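Local structure of putative epoxide hydrolase protein (Klebsiella pneumoniae subsp. pneumoniae, 5BOV) at residues Q103-G108 and V127-S132; G31-L36 and L99-A104; W157-F162 and S215-R220. The protein is a putative epoxide hydrolase of the alpha/beta hydrolase fold, possibly able to hydrolyse monoacylglycerols. All coordinates share one frame; numbering follows the deposited sequence.

Interaction 1: Q103-G108 and V127-S132; sequences QADLAG and VKSLVS
Four backbone hydrogen bonds join A104-G108 to K128-V131, and their pattern defines two parallel neighbours in a beta sheet. The strand axes run only 7° apart, with a closest approach of 4.7 Å. Along the pair, K128 N reaches A104 O at 2.9 Å and L106 N reaches S129 O at 3.0 Å. V131 N then donates to L106 O at 2.9 Å, and G108 N to V131 O at 3.1 Å. A104 pairs with V127 but L106 with L130, so V127-L130 holds one residue more than A104-L106: a beta bulge, placed where the chain turns at K128.

Apolar contacts divide between the two faces. L106 CD1 meets V127 CG2 at 3.6 Å, the two side chains crossing at about a right angle on the face packed by V119 of helix 111-122. On the face toward helix 291-303, A107 CB lies 3.8 Å from V131 CB.

The polar side-chain bond is S129 OG to D105 OD1, 2.7 Å long. S129 OG sits between its own backbone N and carbonyl carbon (chi1 66°), which lifts the hydroxyl to the carboxylate; it donates from above that plane, 58° out of it. K128 passes its aliphatic CB, CG and CD along D105 OD1 and crosses the Q103 amide, while its NZ continues to a salt bridge with D302.

Helix 111-122 connects the two strands as a beta-alpha-beta unit, and strand 104-108 ends at G108, the first glycine of what resembles a nucleophile elbow. Because D105 is buried close to the like-charged D302, its ionisation might be disfavoured; the S129 hydroxyl and the nearby ammonium of K128 would be expected to offset this.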
loop_
_atom_site.group_PDB
_atom_site.type_symbol
_atom_site.label_atom_id
_atom_site.label_comp_id
_atom_site.label_asym_id
_atom_site.label_seq_id
_atom_site.Cartn_x
_atom_site.Cartn_y
_atom_site.Cartn_z
ATOM N N GLN A 103 18.171 4.112 -4.465
ATOM C CA GLN A 103 17.591 4.223 -3.133
ATOM C C GLN A 103 16.492 5.280 -3.122
ATOM O O GLN A 103 16.586 6.264 -3.849
ATOM C CB GLN A 103 18.723 4.574 -2.172
ATOM C CG GLN A 103 18.308 4.544 -0.708
ATOM C CD GLN A 103 19.320 5.200 0.272
ATOM O OE1 GLN A 103 19.660 6.379 0.134
ATOM N NE2 GLN A 103 19.881 4.393 1.164
ATOM N N ALA A 104 15.383 5.039 -2.383
ATOM C CA ALA A 104 14.322 6.019 -2.311
ATOM C C ALA A 104 13.769 6.071 -0.889
ATOM O O ALA A 104 13.860 5.093 -0.130
ATOM C CB ALA A 104 13.208 5.668 -3.237
ATOM N N ASP A 105 13.105 7.189 -0.561
ATOM C CA ASP A 105 12.197 7.229 0.568
ATOM C C ASP A 105 10.912 6.497 0.153
ATOM O O ASP A 105 10.490 6.663 -0.968
ATOM C CB ASP A 105 11.891 8.660 0.897
ATOM C CG ASP A 105 13.047 9.402 1.423
ATOM O OD1 ASP A 105 13.825 8.886 2.234
ATOM O OD2 ASP A 105 13.194 10.651 1.028
ATOM N N LEU A 106 10.389 5.630 1.018
ATOM C CA LEU A 106 9.136 4.921 0.735
ATOM C C LEU A 106 8.090 5.329 1.725
ATOM O O LEU A 106 8.358 5.496 2.926
ATOM C CB LEU A 106 9.321 3.418 0.833
ATOM C CG LEU A 106 10.292 2.762 -0.105
ATOM C CD1 LEU A 106 10.168 1.249 0.093
ATOM C CD2 LEU A 106 10.159 3.151 -1.499
ATOM N N ALA A 107 6.845 5.389 1.259
ATOM C CA ALA A 107 5.714 5.683 2.151
ATOM C C ALA A 107 4.500 4.922 1.661
ATOM O O ALA A 107 4.324 4.750 0.449
ATOM C CB ALA A 107 5.396 7.148 2.174
ATOM N N GLY A 108 3.696 4.425 2.600
ATOM C CA GLY A 108 2.530 3.720 2.202
ATOM C C GLY A 108 1.486 3.574 3.314
ATOM O O GLY A 108 1.752 3.893 4.491
ATOM N N VAL A 127 16.171 1.484 0.672
ATOM C CA VAL A 127 15.182 2.324 1.380
ATOM C C VAL A 127 15.876 3.339 2.279
ATOM O O VAL A 127 16.483 3.019 3.320
ATOM C CB VAL A 127 14.163 1.503 2.186
ATOM C CG1 VAL A 127 13.104 2.447 2.785
ATOM C CG2 VAL A 127 13.509 0.467 1.297
ATOM N N LYS A 128 15.867 4.602 1.875
ATOM C CA LYS A 128 16.487 5.646 2.685
ATOM C C LYS A 128 15.753 5.877 4.018
ATOM O O LYS A 128 16.391 6.032 5.065
ATOM C CB LYS A 128 16.606 6.944 1.840
ATOM C CG LYS A 128 17.232 8.086 2.536
ATOM C CD LYS A 128 17.341 9.301 1.573
ATOM C CE LYS A 128 18.122 10.377 2.263
ATOM N NZ LYS A 128 17.344 11.070 3.304
ATOM N N SER A 129 14.428 6.028 3.952
ATOM C CA SER A 129 13.602 6.159 5.132
ATOM C C SER A 129 12.208 5.692 4.724
ATOM O O SER A 129 11.934 5.514 3.534
ATOM C CB SER A 129 13.547 7.568 5.621
ATOM O OG SER A 129 12.866 8.448 4.684
ATOM N N LEU A 130 11.396 5.457 5.723
ATOM C CA LEU A 130 10.075 4.860 5.594
ATOM C C LEU A 130 9.003 5.569 6.393
ATOM O O LEU A 130 9.231 5.963 7.538
ATOM C CB LEU A 130 10.189 3.418 6.138
ATOM C CG LEU A 130 8.943 2.583 6.210
ATOM C CD1 LEU A 130 8.336 2.353 4.815
ATOM C CD2 LEU A 130 9.204 1.254 6.945
ATOM N N VAL A 131 7.854 5.861 5.743
ATOM C CA VAL A 131 6.663 6.276 6.423
ATOM C C VAL A 131 5.676 5.124 6.292
ATOM O O VAL A 131 5.277 4.769 5.201
ATOM C CB VAL A 131 6.065 7.586 5.885
ATOM C CG1 VAL A 131 4.769 7.899 6.570
ATOM C CG2 VAL A 131 7.050 8.713 6.127
ATOM N N SER A 132 5.326 4.520 7.424
ATOM C CA SER A 132 4.453 3.327 7.419
ATOM C C SER A 132 3.210 3.605 8.236
ATOM O O SER A 132 3.226 3.597 9.483
ATOM C CB SER A 132 5.225 2.115 7.972
ATOM O OG SER A 132 4.506 0.907 7.765
#

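Interaction 2: G31-L36 and L99-A104; sequences GQPVIL and LNIRQA
P33 presses its ring into the corner formed by I101 and A104, and this apolar part of the contact is close-packed. P33 CB touches I101 CG2 at 3.9 Å and A104 CB at the same 3.9 Å, the proline and isoleucine side chains lying alongside but running in opposite senses. I35 completes the patch, its CD1 lying 4.0 Å from A104 CB. M96 of helix 85-98 borders I35, I101 and A104 alike, which places this part in the interior.

The loop L99-Q103 is the return leg of a beta-alpha-beta crossover in the alpha/beta hydrolase sheet: the chain leaves strand 59-74, passes through helix 85-98 and enters strand 104-108, with strand 32-37 lying between the two strands. Helix 85-98 closes in a Schellman motif, N100 having positive phi, with two bonds back into the last turn.

No direct hydrogen bond crosses the contact; on the partly exposed side a water bridges Q32 and Q103. Q32 has its CG opposite the backbone N (chi1 172°) but bends at chi2 (58°), bringing the amide back over its own chain. Its NE2 donates to P33 O at 3.1 Å, with the acceptor near the amide plane, and also to the water at 3.0 Å. That water donates to Q103 OE1 at 2.9 Å and, weakly, to Q103 O at 3.0 Å.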
loop_
_atom_site.group_PDB
_atom_site.type_symbol
_atom_site.label_atom_id
_atom_site.label_comp_id
_atom_site.label_asym_id
_atom_site.label_seq_id
_atom_site.Cartn_x
_atom_site.Cartn_y
_atom_site.Cartn_z
ATOM N N GLY A 31 16.075 15.134 -8.134
ATOM C CA GLY A 31 15.571 15.271 -6.749
ATOM C C GLY A 31 15.608 13.955 -6.013
ATOM O O GLY A 31 15.697 12.855 -6.609
ATOM N N GLN A 32 15.667 14.059 -4.672
ATOM C CA GLN A 32 15.609 12.866 -3.817
ATOM C C GLN A 32 14.384 12.065 -4.218
ATOM O O GLN A 32 13.286 12.553 -4.101
ATOM C CB GLN A 32 15.469 13.302 -2.347
ATOM C CG GLN A 32 15.198 12.125 -1.367
ATOM C CD GLN A 32 16.238 11.039 -1.378
ATOM O OE1 GLN A 32 17.410 11.322 -1.166
ATOM N NE2 GLN A 32 15.822 9.787 -1.531
ATOM N N PRO A 33 14.561 10.776 -4.554
ATOM C CA PRO A 33 13.356 10.002 -4.909
ATOM C C PRO A 33 12.497 9.590 -3.708
ATOM O O PRO A 33 13.024 9.167 -2.692
ATOM C CB PRO A 33 13.939 8.721 -5.631
ATOM C CG PRO A 33 15.336 9.116 -6.008
ATOM C CD PRO A 33 15.795 10.088 -4.985
ATOM N N VAL A 34 11.170 9.662 -3.910
ATOM C CA VAL A 34 10.163 9.197 -2.974
ATOM C C VAL A 34 9.161 8.341 -3.759
ATOM O O VAL A 34 8.744 8.765 -4.834
ATOM C CB VAL A 34 9.364 10.387 -2.373
ATOM C CG1 VAL A 34 8.372 9.916 -1.356
ATOM C CG2 VAL A 34 10.272 11.424 -1.774
ATOM N N ILE A 35 8.822 7.162 -3.235
ATOM C CA ILE A 35 7.873 6.248 -3.869
ATOM C C ILE A 35 6.704 6.088 -2.907
ATOM O O ILE A 35 6.906 5.732 -1.730
ATOM C CB ILE A 35 8.502 4.881 -4.229
ATOM C CG1 ILE A 35 9.717 5.111 -5.153
ATOM C CG2 ILE A 35 7.444 3.986 -4.875
ATOM C CD1 ILE A 35 10.482 3.851 -5.471
ATOM N N LEU A 36 5.517 6.426 -3.402
ATOM C CA LEU A 36 4.313 6.511 -2.581
ATOM C C LEU A 36 3.419 5.379 -3.037
ATOM O O LEU A 36 2.963 5.348 -4.173
ATOM C CB LEU A 36 3.611 7.866 -2.775
ATOM C CG LEU A 36 4.475 9.108 -2.460
ATOM C CD1 LEU A 36 3.721 10.385 -2.867
ATOM C CD2 LEU A 36 4.908 9.150 -1.003
ATOM N N LEU A 99 13.731 2.148 -13.373
ATOM C CA LEU A 99 13.938 3.588 -13.317
ATOM C C LEU A 99 15.352 4.029 -12.958
ATOM O O LEU A 99 15.614 5.223 -12.853
ATOM C CB LEU A 99 12.934 4.253 -12.325
ATOM C CG LEU A 99 11.432 4.116 -12.703
ATOM C CD1 LEU A 99 10.532 4.585 -11.549
ATOM C CD2 LEU A 99 11.122 4.917 -13.982
ATOM N N ASN A 100 16.234 3.089 -12.705
ATOM C CA ASN A 100 17.595 3.395 -12.266
ATOM C C ASN A 100 17.662 4.176 -10.958
ATOM O O ASN A 100 18.497 5.078 -10.765
ATOM C CB ASN A 100 18.426 4.084 -13.376
ATOM C CG ASN A 100 18.575 3.205 -14.580
ATOM O OD1 ASN A 100 18.908 2.029 -14.445
ATOM N ND2 ASN A 100 18.208 3.712 -15.747
ATOM N N ILE A 101 16.802 3.771 -10.028
ATOM C CA ILE A 101 16.711 4.421 -8.727
ATOM C C ILE A 101 17.391 3.451 -7.765
ATOM O O ILE A 101 16.815 2.401 -7.458
ATOM C CB ILE A 101 15.252 4.725 -8.329
ATOM C CG1 ILE A 101 14.648 5.841 -9.224
ATOM C CG2 ILE A 101 15.202 5.208 -6.870
ATOM C CD1 ILE A 101 13.147 6.057 -8.986
ATOM N N ARG A 102 18.554 3.834 -7.251
ATOM C CA ARG A 102 19.287 2.987 -6.301
ATOM C C ARG A 102 18.663 2.968 -4.908
ATOM O O ARG A 102 18.616 1.934 -4.295
ATOM C CB ARG A 102 20.635 3.609 -6.147
ATOM C CG ARG A 102 21.584 2.845 -5.260
ATOM C CD ARG A 102 22.877 3.652 -5.005
ATOM N NE ARG A 102 22.680 4.783 -4.059
ATOM C CZ ARG A 102 22.549 4.688 -2.724
ATOM N NH1 ARG A 102 22.588 3.532 -2.084
ATOM N NH2 ARG A 102 22.368 5.787 -2.000
ATOM N N GLN A 103 18.171 4.112 -4.465
ATOM C CA GLN A 103 17.591 4.223 -3.133
ATOM C C GLN A 103 16.492 5.280 -3.122
ATOM O O GLN A 103 16.586 6.264 -3.849
ATOM C CB GLN A 103 18.723 4.574 -2.172
ATOM C CG GLN A 103 18.308 4.544 -0.708
ATOM C CD GLN A 103 19.320 5.200 0.272
ATOM O OE1 GLN A 103 19.660 6.379 0.134
ATOM N NE2 GLN A 103 19.881 4.393 1.164
ATOM N N ALA A 104 15.383 5.039 -2.383
ATOM C CA ALA A 104 14.322 6.019 -2.311
ATOM C C ALA A 104 13.769 6.071 -0.889
ATOM O O ALA A 104 13.860 5.093 -0.130
ATOM C CB ALA A 104 13.208 5.668 -3.237
HETATM O O HOH W 1 18.047 7.809 -1.776
#

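Interaction 3: W157-F162 and S215-R220; sequences WYQFYF and SNYRWR
Y217 stands at the centre of an aromatic cluster with Y158 and F162, where segments 157-162 and 215-220 (the latter in helix 209-220) cross at -98° in the helical region between strands 127-133 and 247-252, consistent with the cap of an alpha/beta hydrolase. Y158 takes the cramped rotamer with CG between backbone N and carbonyl carbon (chi1 52°), which brings its ring edge against the face of Y217. The stack is T-shaped: planes at 87°, centroids 5.6 Å apart, and Y158 CE2 3.9 Å from Y217 CZ. The F162 ring runs alongside Y217 in the same direction at an oblique tilt, F162 CD2 to Y217 CD2 3.6 Å. Y217 OH is hydrogen-bonded with W111 NE1, which links this ring to the presumed nucleophile elbow.

Q159 rests its CB against Y217 CD1 at 3.7 Å and then runs out extended to R220. The two side chains cross at about a right angle, yet their amide and guanidinium planes are nearly coplanar. R220 NE gives OE1 of Q159 only a weak hydrogen bond, and a water accepts from R220 NH2 at 2.9 Å and, weakly, from Q159 NE2.

R218, extended from CG to NE, grips the backbone of F162 side-on: both nitrogens point at one oxygen near the guanidinium plane, NE at 2.9 Å on a lone pair of F162 O and NH2 at 3.1 Å, tilted from the carbonyl plane.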
loop_
_atom_site.group_PDB
_atom_site.type_symbol
_atom_site.label_atom_id
_atom_site.label_comp_id
_atom_site.label_asym_id
_atom_site.label_seq_id
_atom_site.Cartn_x
_atom_site.Cartn_y
_atom_site.Cartn_z
ATOM N N TRP A 157 -14.307 -8.365 8.316
ATOM C CA TRP A 157 -15.383 -9.237 7.747
ATOM C C TRP A 157 -15.122 -9.608 6.271
ATOM O O TRP A 157 -15.347 -10.726 5.852
ATOM C CB TRP A 157 -16.756 -8.628 7.904
ATOM C CG TRP A 157 -17.045 -7.472 7.078
ATOM C CD1 TRP A 157 -16.627 -6.201 7.292
ATOM C CD2 TRP A 157 -17.787 -7.471 5.842
ATOM N NE1 TRP A 157 -17.071 -5.409 6.265
ATOM C CE2 TRP A 157 -17.744 -6.167 5.344
ATOM C CE3 TRP A 157 -18.441 -8.465 5.094
ATOM C CZ2 TRP A 157 -18.414 -5.792 4.165
ATOM C CZ3 TRP A 157 -19.074 -8.101 3.912
ATOM C CH2 TRP A 157 -19.038 -6.768 3.464
ATOM N N TYR A 158 -14.679 -8.601 5.516
ATOM C CA TYR A 158 -14.536 -8.750 4.101
ATOM C C TYR A 158 -13.504 -9.789 3.705
ATOM O O TYR A 158 -13.645 -10.407 2.676
ATOM C CB TYR A 158 -14.220 -7.387 3.419
ATOM C CG TYR A 158 -13.044 -6.674 4.052
ATOM C CD1 TYR A 158 -13.246 -5.787 5.144
ATOM C CD2 TYR A 158 -11.767 -6.903 3.604
ATOM C CE1 TYR A 158 -12.158 -5.160 5.756
ATOM C CE2 TYR A 158 -10.703 -6.307 4.202
ATOM C CZ TYR A 158 -10.921 -5.439 5.290
ATOM O OH TYR A 158 -9.814 -4.825 5.837
ATOM N N GLN A 159 -12.478 -10.026 4.521
ATOM C CA GLN A 159 -11.476 -10.970 4.120
ATOM C C GLN A 159 -12.074 -12.359 4.140
ATOM O O GLN A 159 -11.758 -13.218 3.315
ATOM C CB GLN A 159 -10.217 -10.883 4.986
ATOM C CG GLN A 159 -10.222 -11.503 6.360
ATOM C CD GLN A 159 -8.852 -11.350 7.067
ATOM O OE1 GLN A 159 -7.836 -11.003 6.437
ATOM N NE2 GLN A 159 -8.838 -11.552 8.325
ATOM N N PHE A 160 -12.949 -12.587 5.092
ATOM C CA PHE A 160 -13.687 -13.897 5.171
ATOM C C PHE A 160 -14.733 -14.032 4.066
ATOM O O PHE A 160 -14.824 -15.133 3.435
ATOM C CB PHE A 160 -14.311 -14.149 6.517
ATOM C CG PHE A 160 -13.356 -13.887 7.655
ATOM C CD1 PHE A 160 -12.306 -14.758 7.899
ATOM C CD2 PHE A 160 -13.537 -12.796 8.477
ATOM C CE1 PHE A 160 -11.379 -14.499 8.900
ATOM C CE2 PHE A 160 -12.607 -12.521 9.465
ATOM C CZ PHE A 160 -11.545 -13.381 9.686
ATOM N N TYR A 161 -15.425 -12.941 3.741
ATOM C CA TYR A 161 -16.265 -12.941 2.545
ATOM C C TYR A 161 -15.489 -13.380 1.288
ATOM O O TYR A 161 -15.871 -14.268 0.523
ATOM C CB TYR A 161 -16.813 -11.547 2.347
ATOM C CG TYR A 161 -17.843 -11.383 1.246
ATOM C CD1 TYR A 161 -19.039 -12.135 1.244
ATOM C CD2 TYR A 161 -17.718 -10.453 0.270
ATOM C CE1 TYR A 161 -20.018 -11.946 0.274
ATOM C CE2 TYR A 161 -18.690 -10.245 -0.697
ATOM C CZ TYR A 161 -19.868 -10.967 -0.699
ATOM O OH TYR A 161 -20.820 -10.758 -1.681
ATOM N N PHE A 162 -14.310 -12.748 1.096
ATOM C CA PHE A 162 -13.453 -12.997 -0.077
ATOM C C PHE A 162 -12.883 -14.447 -0.132
ATOM O O PHE A 162 -12.446 -14.911 -1.159
ATOM C CB PHE A 162 -12.300 -11.982 -0.191
ATOM C CG PHE A 162 -12.739 -10.537 -0.408
ATOM C CD1 PHE A 162 -13.937 -10.217 -1.025
ATOM C CD2 PHE A 162 -11.875 -9.514 -0.025
ATOM C CE1 PHE A 162 -14.308 -8.896 -1.147
ATOM C CE2 PHE A 162 -12.231 -8.189 -0.175
ATOM C CZ PHE A 162 -13.455 -7.895 -0.766
ATOM N N SER A 215 -7.018 -13.078 -4.122
ATOM C CA SER A 215 -5.750 -13.724 -3.857
ATOM C C SER A 215 -5.071 -13.133 -2.601
ATOM O O SER A 215 -4.550 -13.874 -1.750
ATOM C CB SER A 215 -4.799 -13.644 -5.037
ATOM O OG SER A 215 -3.514 -14.191 -4.732
ATOM N N ASN A 216 -4.975 -11.811 -2.524
ATOM C CA ASN A 216 -4.387 -11.157 -1.347
ATOM C C ASN A 216 -4.980 -11.683 -0.035
ATOM O O ASN A 216 -4.218 -12.063 0.871
ATOM C CB ASN A 216 -4.532 -9.626 -1.449
ATOM C CG ASN A 216 -4.004 -8.917 -0.233
ATOM O OD1 ASN A 216 -2.846 -8.509 -0.184
ATOM N ND2 ASN A 216 -4.862 -8.724 0.766
ATOM N N TYR A 217 -6.322 -11.703 0.038
ATOM C CA TYR A 217 -7.006 -12.088 1.273
ATOM C C TYR A 217 -7.037 -13.627 1.512
ATOM O O TYR A 217 -6.852 -14.062 2.658
ATOM C CB TYR A 217 -8.375 -11.409 1.391
ATOM C CG TYR A 217 -8.187 -9.959 1.592
ATOM C CD1 TYR A 217 -7.637 -9.450 2.775
ATOM C CD2 TYR A 217 -8.395 -9.048 0.568
ATOM C CE1 TYR A 217 -7.344 -8.086 2.927
ATOM C CE2 TYR A 217 -8.163 -7.696 0.761
ATOM C CZ TYR A 217 -7.619 -7.232 1.929
ATOM O OH TYR A 217 -7.290 -5.886 2.042
ATOM N N ARG A 218 -7.071 -14.410 0.432
ATOM C CA ARG A 218 -6.945 -15.843 0.601
ATOM C C ARG A 218 -5.533 -16.199 1.050
ATOM O O ARG A 218 -5.352 -17.062 1.953
ATOM C CB ARG A 218 -7.365 -16.600 -0.630
ATOM C CG ARG A 218 -8.861 -16.523 -0.813
ATOM C CD ARG A 218 -9.300 -17.227 -2.081
ATOM N NE ARG A 218 -10.752 -16.963 -2.230
ATOM C CZ ARG A 218 -11.498 -17.452 -3.191
ATOM N NH1 ARG A 218 -10.935 -18.241 -4.118
ATOM N NH2 ARG A 218 -12.798 -17.110 -3.271
ATOM N N TRP A 219 -4.505 -15.569 0.482
ATOM C CA TRP A 219 -3.163 -15.863 0.950
ATOM C C TRP A 219 -2.999 -15.535 2.427
ATOM O O TRP A 219 -2.449 -16.306 3.177
ATOM C CB TRP A 219 -2.074 -15.121 0.115
ATOM C CG TRP A 219 -0.647 -15.549 0.472
ATOM C CD1 TRP A 219 0.115 -16.449 -0.195
ATOM C CD2 TRP A 219 0.162 -15.063 1.538
ATOM N NE1 TRP A 219 1.313 -16.601 0.407
ATOM C CE2 TRP A 219 1.378 -15.744 1.473
ATOM C CE3 TRP A 219 -0.042 -14.165 2.565
ATOM C CZ2 TRP A 219 2.395 -15.510 2.338
ATOM C CZ3 TRP A 219 0.972 -13.916 3.424
ATOM C CH2 TRP A 219 2.180 -14.583 3.324
ATOM N N ARG A 220 -3.555 -14.399 2.853
ATOM C CA ARG A 220 -3.375 -13.918 4.192
ATOM C C ARG A 220 -3.951 -14.908 5.219
ATOM O O ARG A 220 -3.411 -15.034 6.300
ATOM C CB ARG A 220 -4.099 -12.593 4.322
ATOM C CG ARG A 220 -3.922 -11.901 5.623
ATOM C CD ARG A 220 -4.644 -10.548 5.543
ATOM N NE ARG A 220 -4.880 -10.068 6.908
ATOM C CZ ARG A 220 -3.970 -9.513 7.672
ATOM N NH1 ARG A 220 -2.727 -9.307 7.220
ATOM N NH2 ARG A 220 -4.309 -9.150 8.900
HETATM O O HOH W 2 -6.464 -10.412 10.341
#

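Interactions 1 and 2 both reach the same mixed sheet, their centres 9 Å apart, and share Q103 and A104; interaction 2 packs strand 32-37 against the loop leading into strand 104-108. That strand lies between strands 32-37 and 127-133; D105 N to P33 O and D105 O to I35 N, each 2.9 Å, are probable hydrogen bonds linking the two contacts. Interaction 3 opens later in the chain, across the chain's centre, its centre 27 Å from that of interaction 1 and 32 Å from that of interaction 2. Interaction 1 is buried in the sheet, interaction 2 lies at its partly exposed end, and 157-162 and 215-220 belong to what is probably the cap, whose Y217 reaches the presumed elbow following strand 104-108.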